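Local atomic coordinates of Lin2004 protein (Listeria innocua, PDB entry 2HUJ), a protein that is of unknown function but folds as a four-helical bundle representing the bacterial DUF1798 family. Residues A[31-36]-A[120-125]; A[40-43]-A[47-50]. All coordinates share one frame; numbering follows the deposited sequence.

Interaction 1 (A[31-36]-A[120-125]); sequences LQNEKN and QSTKYT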
ATOM      1  N   LEU A  31      -0.460  -3.847  -4.957  1.00 23.88           N
ATOM      2  CA  LEU A  31       0.449  -4.960  -5.197  1.00 26.13           C
ATOM      3  C   LEU A  31       1.566  -5.051  -4.153  1.00 24.37           C
ATOM      4  O   LEU A  31       1.898  -6.155  -3.667  1.00 26.14           O
ATOM      5  CB  LEU A  31       1.046  -4.864  -6.619  1.00 23.68           C
ATOM      6  CG  LEU A  31       1.702  -6.133  -7.143  1.00 31.09           C
ATOM      7  CD1 LEU A  31       0.611  -7.211  -7.401  1.00 35.31           C
ATOM      8  CD2 LEU A  31       2.507  -5.880  -8.418  1.00 33.35           C
ATOM      9  N   GLN A  32       2.127  -3.904  -3.781  1.00 25.58           N
ATOM     10  CA  GLN A  32       3.110  -3.879  -2.709  1.00 25.18           C
ATOM     11  C   GLN A  32       2.535  -4.441  -1.420  1.00 25.29           C
ATOM     12  O   GLN A  32       3.202  -5.197  -0.699  1.00 26.38           O
ATOM     13  CB  GLN A  32       3.656  -2.466  -2.484  1.00 26.72           C
ATOM     14  CG  GLN A  32       4.703  -2.372  -1.376  1.00 28.74           C
ATOM     15  CD  GLN A  32       5.974  -3.175  -1.671  1.00 32.19           C
ATOM     16  OE1 GLN A  32       6.603  -2.932  -2.672  1.00 29.47           O
ATOM     17  NE2 GLN A  32       6.337  -4.146  -0.796  1.00 28.21           N
ATOM     18  N   ASN A  33       1.324  -4.019  -1.109  1.00 25.08           N
ATOM     19  CA  ASN A  33       0.649  -4.447   0.119  1.00 24.05           C
ATOM     20  C   ASN A  33       0.534  -5.980   0.120  1.00 26.80           C
ATOM     21  O   ASN A  33       0.811  -6.634   1.133  1.00 26.71           O
ATOM     22  CB  ASN A  33      -0.702  -3.748   0.212  1.00 26.13           C
ATOM     23  CG  ASN A  33      -1.389  -3.990   1.559  1.00 26.06           C
ATOM     24  OD1 ASN A  33      -0.751  -3.836   2.618  1.00 27.24           O
ATOM     25  ND2 ASN A  33      -2.648  -4.372   1.529  1.00 27.09           N
ATOM     26  N   GLU A  34       0.145  -6.540  -1.028  1.00 24.60           N
ATOM     27  CA  GLU A  34       0.080  -7.992  -1.224  1.00 27.84           C
ATOM     28  C   GLU A  34       1.434  -8.677  -1.059  1.00 28.57           C
ATOM     29  O   GLU A  34       1.516  -9.723  -0.450  1.00 27.49           O
ATOM     30  CB  GLU A  34      -0.499  -8.357  -2.603  1.00 29.80           C
ATOM     31  CG  GLU A  34      -1.895  -7.942  -2.872  1.00 35.26           C
ATOM     32  CD  GLU A  34      -2.915  -8.510  -1.899  1.00 40.49           C
ATOM     33  OE1 GLU A  34      -2.672  -9.569  -1.289  1.00 36.44           O
ATOM     34  OE2 GLU A  34      -3.986  -7.886  -1.782  1.00 42.67           O
ATOM     35  N   LYS A  35       2.492  -8.067  -1.593  1.00 27.75           N
ATOM     36  CA  LYS A  35       3.845  -8.583  -1.458  1.00 28.07           C
ATOM     37  C   LYS A  35       4.226  -8.680   0.014  1.00 28.00           C
ATOM     38  O   LYS A  35       4.795  -9.706   0.431  1.00 25.78           O
ATOM     39  CB  LYS A  35       4.865  -7.704  -2.173  1.00 28.80           C
ATOM     40  CG  LYS A  35       4.860  -7.748  -3.670  1.00 33.75           C
ATOM     41  CD  LYS A  35       6.014  -6.880  -4.188  1.00 33.48           C
ATOM     42  CE  LYS A  35       5.976  -6.650  -5.683  1.00 44.81           C
ATOM     43  NZ  LYS A  35       7.120  -5.751  -6.091  1.00 40.07           N
ATOM     44  N   ASN A  36       3.890  -7.647   0.794  1.00 25.68           N
ATOM     45  CA  ASN A  36       4.197  -7.648   2.231  1.00 25.09           C
ATOM     46  C   ASN A  36       3.555  -8.827   2.908  1.00 26.57           C
ATOM     47  O   ASN A  36       4.173  -9.542   3.712  1.00 25.36           O
ATOM     48  CB  ASN A  36       3.690  -6.369   2.906  1.00 26.17           C
ATOM     49  CG  ASN A  36       4.396  -5.087   2.417  1.00 26.06           C
ATOM     50  OD1 ASN A  36       5.323  -5.111   1.603  1.00 27.01           O
ATOM     51  ND2 ASN A  36       3.920  -3.957   2.943  1.00 27.73           N
ATOM     52  N   GLN A 120      -5.220  -5.569   5.826  1.00 24.67           N
ATOM     53  CA  GLN A 120      -6.602  -5.430   5.340  1.00 23.12           C
ATOM     54  C   GLN A 120      -7.053  -3.978   5.271  1.00 25.25           C
ATOM     55  O   GLN A 120      -7.756  -3.586   4.329  1.00 24.93           O
ATOM     56  CB  GLN A 120      -7.561  -6.237   6.210  1.00 24.17           C
ATOM     57  CG  GLN A 120      -7.383  -7.726   5.991  1.00 23.26           C
ATOM     58  CD  GLN A 120      -8.432  -8.613   6.624  1.00 27.20           C
ATOM     59  OE1 GLN A 120      -8.873  -8.400   7.770  1.00 29.70           O
ATOM     60  NE2 GLN A 120      -8.792  -9.684   5.900  1.00 26.24           N
ATOM     61  N   SER A 121      -6.649  -3.172   6.249  1.00 23.68           N
ATOM     62  CA  SER A 121      -7.028  -1.761   6.271  1.00 22.71           C
ATOM     63  C   SER A 121      -6.543  -1.078   4.984  1.00 24.50           C
ATOM     64  O   SER A 121      -7.295  -0.374   4.312  1.00 25.86           O
ATOM     65  CB  SER A 121      -6.439  -1.062   7.501  1.00 24.98           C
ATOM     66  OG  SER A 121      -6.724   0.325   7.472  1.00 26.75           O
ATOM     67  N   THR A 122      -5.274  -1.270   4.646  1.00 24.70           N
ATOM     68  CA  THR A 122      -4.747  -0.742   3.398  1.00 25.35           C
ATOM     69  C   THR A 122      -5.466  -1.247   2.178  1.00 27.61           C
ATOM     70  O   THR A 122      -5.807  -0.469   1.272  1.00 24.33           O
ATOM     71  CB  THR A 122      -3.242  -1.053   3.286  1.00 27.54           C
ATOM     72  OG1 THR A 122      -2.565  -0.381   4.357  1.00 29.04           O
ATOM     73  CG2 THR A 122      -2.703  -0.544   1.975  1.00 27.12           C
ATOM     74  N   LYS A 123      -5.718  -2.546   2.152  1.00 26.05           N
ATOM     75  CA  LYS A 123      -6.387  -3.141   1.025  1.00 26.39           C
ATOM     76  C   LYS A 123      -7.769  -2.527   0.826  1.00 24.81           C
ATOM     77  O   LYS A 123      -8.144  -2.206  -0.292  1.00 23.85           O
ATOM     78  CB  LYS A 123      -6.486  -4.663   1.196  1.00 26.18           C
ATOM     79  CG  LYS A 123      -7.170  -5.379   0.012  1.00 27.21           C
ATOM     80  CD  LYS A 123      -6.931  -6.915  -0.032  1.00 31.53           C
ATOM     81  CE  LYS A 123      -7.448  -7.656   1.178  1.00 39.96           C
ATOM     82  NZ  LYS A 123      -7.337  -9.177   1.025  1.00 37.44           N
ATOM     83  N   TYR A 124      -8.500  -2.348   1.912  1.00 24.44           N
ATOM     84  CA  TYR A 124      -9.836  -1.725   1.889  1.00 24.09           C
ATOM     85  C   TYR A 124      -9.816  -0.310   1.344  1.00 25.35           C
ATOM     86  O   TYR A 124     -10.546   0.019   0.406  1.00 26.62           O
ATOM     87  CB  TYR A 124     -10.519  -1.816   3.257  1.00 28.03           C
ATOM     88  CG  TYR A 124     -10.760  -3.237   3.746  1.00 28.94           C
ATOM     89  CD1 TYR A 124     -10.796  -4.339   2.852  1.00 31.29           C
ATOM     90  CD2 TYR A 124     -10.938  -3.499   5.088  1.00 23.10           C
ATOM     91  CE1 TYR A 124     -10.974  -5.649   3.318  1.00 33.97           C
ATOM     92  CE2 TYR A 124     -11.152  -4.792   5.560  1.00 26.66           C
ATOM     93  CZ  TYR A 124     -11.165  -5.863   4.676  1.00 31.23           C
ATOM     94  OH  TYR A 124     -11.372  -7.113   5.210  1.00 33.71           O
ATOM     95  N   THR A 125      -8.938   0.506   1.872  1.00 23.01           N
ATOM     96  CA  THR A 125      -8.858   1.909   1.477  1.00 26.40           C
ATOM     97  C   THR A 125      -8.454   2.042   0.010  1.00 25.92           C
ATOM     98  O   THR A 125      -9.045   2.821  -0.743  1.00 26.12           O
ATOM     99  CB  THR A 125      -7.868   2.642   2.378  1.00 27.41           C
ATOM    100  OG1 THR A 125      -8.342   2.607   3.742  1.00 30.00           O
ATOM    101  CG2 THR A 125      -7.667   4.105   1.924  1.00 27.46           C
TER
HETATM  102  O   HOH W   1      -0.405  -2.620   4.974  1.00 25.22           O
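N33 meets T122 and K123 where helices 16-45 and 112-137 run antiparallel in the four-helical bundle. The short axes come within 10.0 Å, and their N-to-C directions differ by 161°. N33 and K123 are the closest pair of CA atoms, 7.2 Å apart. The buried area is small, 161 Å² in all.

The nonpolar part of the contact is an amide against a methyl. CG of N33 lies 3.7 Å from CG2 of T122. N33 has its CG anti to the backbone N (chi1 -172°), which carries the amide across to the other helix. T122 turns CG2 toward this amide. ND2 of N33 also lies beside CB of K123, but it is held by a hydrogen bond to the carbonyl of Y119.

No direct hydrogen bond joins segments 31-36 and 120-125. A water bridges them, and N33 and E34 bond Y119, about one turn earlier on helix 112-137. The water donates to OD1 of N33 at 2.7 Å and to OG1 of T122 at 3.2 Å. OG1 also bonds the carbonyl of A94 on helix 88-104. Each end of the N33 amide thus has a partner.

Charge adds a looser layer on the side of E34 and K123. NZ of K123 and OE2 of E34 are 4.6 Å apart, too far for a salt bridge. The hydroxyl of Y119 joins the two residues instead, hydrogen-bonded to both OE1 of E34 and NZ of K123. The bend at chi3 (61°) sets the direction of CE and NZ beyond CD. CD of K123 itself lies 3.6 Å from OE2 of E34.

Interaction 2 (A[40-43]-A[47-50]); sequences YLSN and EKPF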
ATOM      1  N   TYR A  40       5.339 -12.139   4.578  1.00 23.36           N
ATOM      2  CA  TYR A  40       5.071 -12.419   5.992  1.00 23.84           C
ATOM      3  C   TYR A  40       4.606 -13.846   6.169  1.00 25.52           C
ATOM      4  O   TYR A  40       5.146 -14.596   7.017  1.00 25.24           O
ATOM      5  CB  TYR A  40       4.063 -11.424   6.542  1.00 24.57           C
ATOM      6  CG  TYR A  40       3.538 -11.780   7.907  1.00 23.48           C
ATOM      7  CD1 TYR A  40       4.378 -11.909   9.000  1.00 27.00           C
ATOM      8  CD2 TYR A  40       2.186 -12.048   8.092  1.00 25.12           C
ATOM      9  CE1 TYR A  40       3.882 -12.235  10.264  1.00 27.89           C
ATOM     10  CE2 TYR A  40       1.698 -12.406   9.345  1.00 25.72           C
ATOM     11  CZ  TYR A  40       2.536 -12.493  10.425  1.00 24.18           C
ATOM     12  OH  TYR A  40       2.006 -12.849  11.646  1.00 25.69           O
ATOM     13  N   LEU A  41       3.567 -14.220   5.415  1.00 25.40           N
ATOM     14  CA  LEU A  41       3.003 -15.565   5.520  1.00 27.16           C
ATOM     15  C   LEU A  41       4.061 -16.620   5.252  1.00 28.48           C
ATOM     16  O   LEU A  41       4.117 -17.638   5.950  1.00 28.03           O
ATOM     17  CB  LEU A  41       1.820 -15.752   4.578  1.00 26.35           C
ATOM     18  CG  LEU A  41       0.574 -14.938   4.940  1.00 26.75           C
ATOM     19  CD1 LEU A  41      -0.532 -15.231   3.959  1.00 30.82           C
ATOM     20  CD2 LEU A  41       0.128 -15.148   6.384  1.00 31.80           C
ATOM     21  N   SER A  42       4.907 -16.385   4.256  1.00 27.51           N
ATOM     22  CA  SER A  42       5.966 -17.337   3.958  1.00 27.30           C
ATOM     23  C   SER A  42       6.952 -17.478   5.113  1.00 26.99           C
ATOM     24  O   SER A  42       7.382 -18.576   5.441  1.00 30.29           O
ATOM     25  CB  SER A  42       6.699 -16.989   2.661  1.00 28.62           C
ATOM     26  OG  SER A  42       7.600 -15.895   2.819  1.00 39.60           O
ATOM     27  N   ASN A  43       7.323 -16.376   5.736  1.00 25.53           N
ATOM     28  CA  ASN A  43       8.235 -16.456   6.886  1.00 27.61           C
ATOM     29  C   ASN A  43       7.568 -17.068   8.117  1.00 29.54           C
ATOM     30  O   ASN A  43       8.223 -17.682   8.959  1.00 28.68           O
ATOM     31  CB  ASN A  43       8.812 -15.070   7.202  1.00 26.73           C
ATOM     32  CG  ASN A  43       9.963 -14.702   6.307  1.00 33.43           C
ATOM     33  OD1 ASN A  43      10.847 -15.522   6.049  1.00 33.18           O
ATOM     34  ND2 ASN A  43       9.985 -13.456   5.846  1.00 27.00           N
ATOM     35  N   GLU A  47      10.775 -19.462   8.770  1.00 31.93           N
ATOM     36  CA  GLU A  47      11.493 -18.205   8.836  1.00 33.36           C
ATOM     37  C   GLU A  47      12.728 -18.314   7.971  1.00 34.16           C
ATOM     38  O   GLU A  47      13.458 -19.286   8.070  1.00 30.81           O
ATOM     39  CB  GLU A  47      11.887 -17.857  10.267  1.00 35.56           C
ATOM     40  CG  GLU A  47      12.781 -16.575  10.388  1.00 40.76           C
ATOM     41  CD  GLU A  47      12.056 -15.274   9.985  1.00 51.90           C
ATOM     42  OE1 GLU A  47      10.814 -15.219  10.130  1.00 41.05           O
ATOM     43  OE2 GLU A  47      12.736 -14.314   9.538  1.00 48.96           O
ATOM     44  N   LYS A  48      12.929 -17.351   7.078  1.00 33.81           N
ATOM     45  CA  LYS A  48      14.145 -17.325   6.269  1.00 36.64           C
ATOM     46  C   LYS A  48      15.113 -16.299   6.847  1.00 34.95           C
ATOM     47  O   LYS A  48      14.687 -15.236   7.270  1.00 32.54           O
ATOM     48  CB  LYS A  48      13.805 -16.929   4.839  1.00 36.85           C
ATOM     49  CG  LYS A  48      12.862 -17.897   4.143  1.00 47.36           C
ATOM     50  CD  LYS A  48      12.429 -17.338   2.792  1.00 52.59           C
ATOM     51  CE  LYS A  48      11.350 -16.247   2.911  1.00 54.69           C
ATOM     52  NZ  LYS A  48      10.066 -16.862   3.314  1.00 47.72           N
ATOM     53  N   PRO A  49      16.419 -16.590   6.846  1.00 36.58           N
ATOM     54  CA  PRO A  49      17.355 -15.536   7.223  1.00 35.38           C
ATOM     55  C   PRO A  49      17.363 -14.441   6.165  1.00 33.88           C
ATOM     56  O   PRO A  49      16.952 -14.684   5.021  1.00 32.39           O
ATOM     57  CB  PRO A  49      18.706 -16.258   7.244  1.00 38.04           C
ATOM     58  CG  PRO A  49      18.528 -17.409   6.301  1.00 39.66           C
ATOM     59  CD  PRO A  49      17.111 -17.847   6.498  1.00 38.77           C
ATOM     60  N   PHE A  50      17.794 -13.243   6.543  1.00 31.78           N
ATOM     61  CA  PHE A  50      17.855 -12.157   5.592  1.00 30.34           C
ATOM     62  C   PHE A  50      19.004 -11.241   5.932  1.00 29.47           C
ATOM     63  O   PHE A  50      19.459 -11.217   7.064  1.00 31.41           O
ATOM     64  CB  PHE A  50      16.540 -11.376   5.561  1.00 29.26           C
ATOM     65  CG  PHE A  50      16.309 -10.531   6.777  1.00 29.99           C
ATOM     66  CD1 PHE A  50      15.708 -11.068   7.898  1.00 27.01           C
ATOM     67  CD2 PHE A  50      16.691  -9.190   6.798  1.00 30.45           C
ATOM     68  CE1 PHE A  50      15.492 -10.295   9.022  1.00 31.92           C
ATOM     69  CE2 PHE A  50      16.472  -8.418   7.928  1.00 27.95           C
ATOM     70  CZ  PHE A  50      15.877  -8.973   9.028  1.00 28.95           C
TER
HETATM   71  O   HOH W   2      10.093 -19.356   4.074  1.00 58.74           O
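K48 reaches back from the loop to S42 and N43, near the C-terminal end of helix 16-45, where the chain leaves this helix of the four-helical bundle for helix 52-81. Its NZ hydrogen-bonds OG of S42 at 2.7 Å. A water accepts from NZ of K48 at 2.6 Å and donates to the carbonyl O of S42. OD1 of N43 accepts two bonds from the same lysine. The backbone N of K48 gives the main one, at 3.0 Å with an N-H...O angle of 159°. It approaches tilted 27° from the carbonyl plane. NZ adds a weak bond to OD1 at 3.1 Å. The lysine thus folds over the amide oxygen, and bends at chi3 and chi4 bring NZ back to it.

The E47 side chain crosses that of N43 at a slant, with OE1 3.6 Å from CB of N43. The carboxylate and amide planes are 24° apart.

A second layer fixes these groups. ND2 of N43 bonds the carbonyl of A105, and OE1 of E47 takes the backbone N-H of G108. The helix end, through N43, and the loop, through E47, are both tied to the chain between helices 88-104 and 112-137. OG of S42 also bonds the carbonyl O of L39, one turn back.

In the fold
Both interactions use helix 16-45, and their centres are 18 Å apart. Interaction 1 joins that helix to the last one, 112-137, at mid-bundle. Interaction 2 lies at the bundle end where the chain leaves helix 16-45 for helix 52-81. The centre of interaction 1 is about 5 Å, and that of interaction 2 about 20 Å, from the centre of the chain. One contact is between residues distant in sequence and the other is local. The two do not touch, though segments 31-36 and 40-43 are neighbours along one helix. Each includes a bridging water and an asparagine whose ND2 bonds a backbone carbonyl outside the segments. With the function unknown, neither contact can be placed relative to an active site.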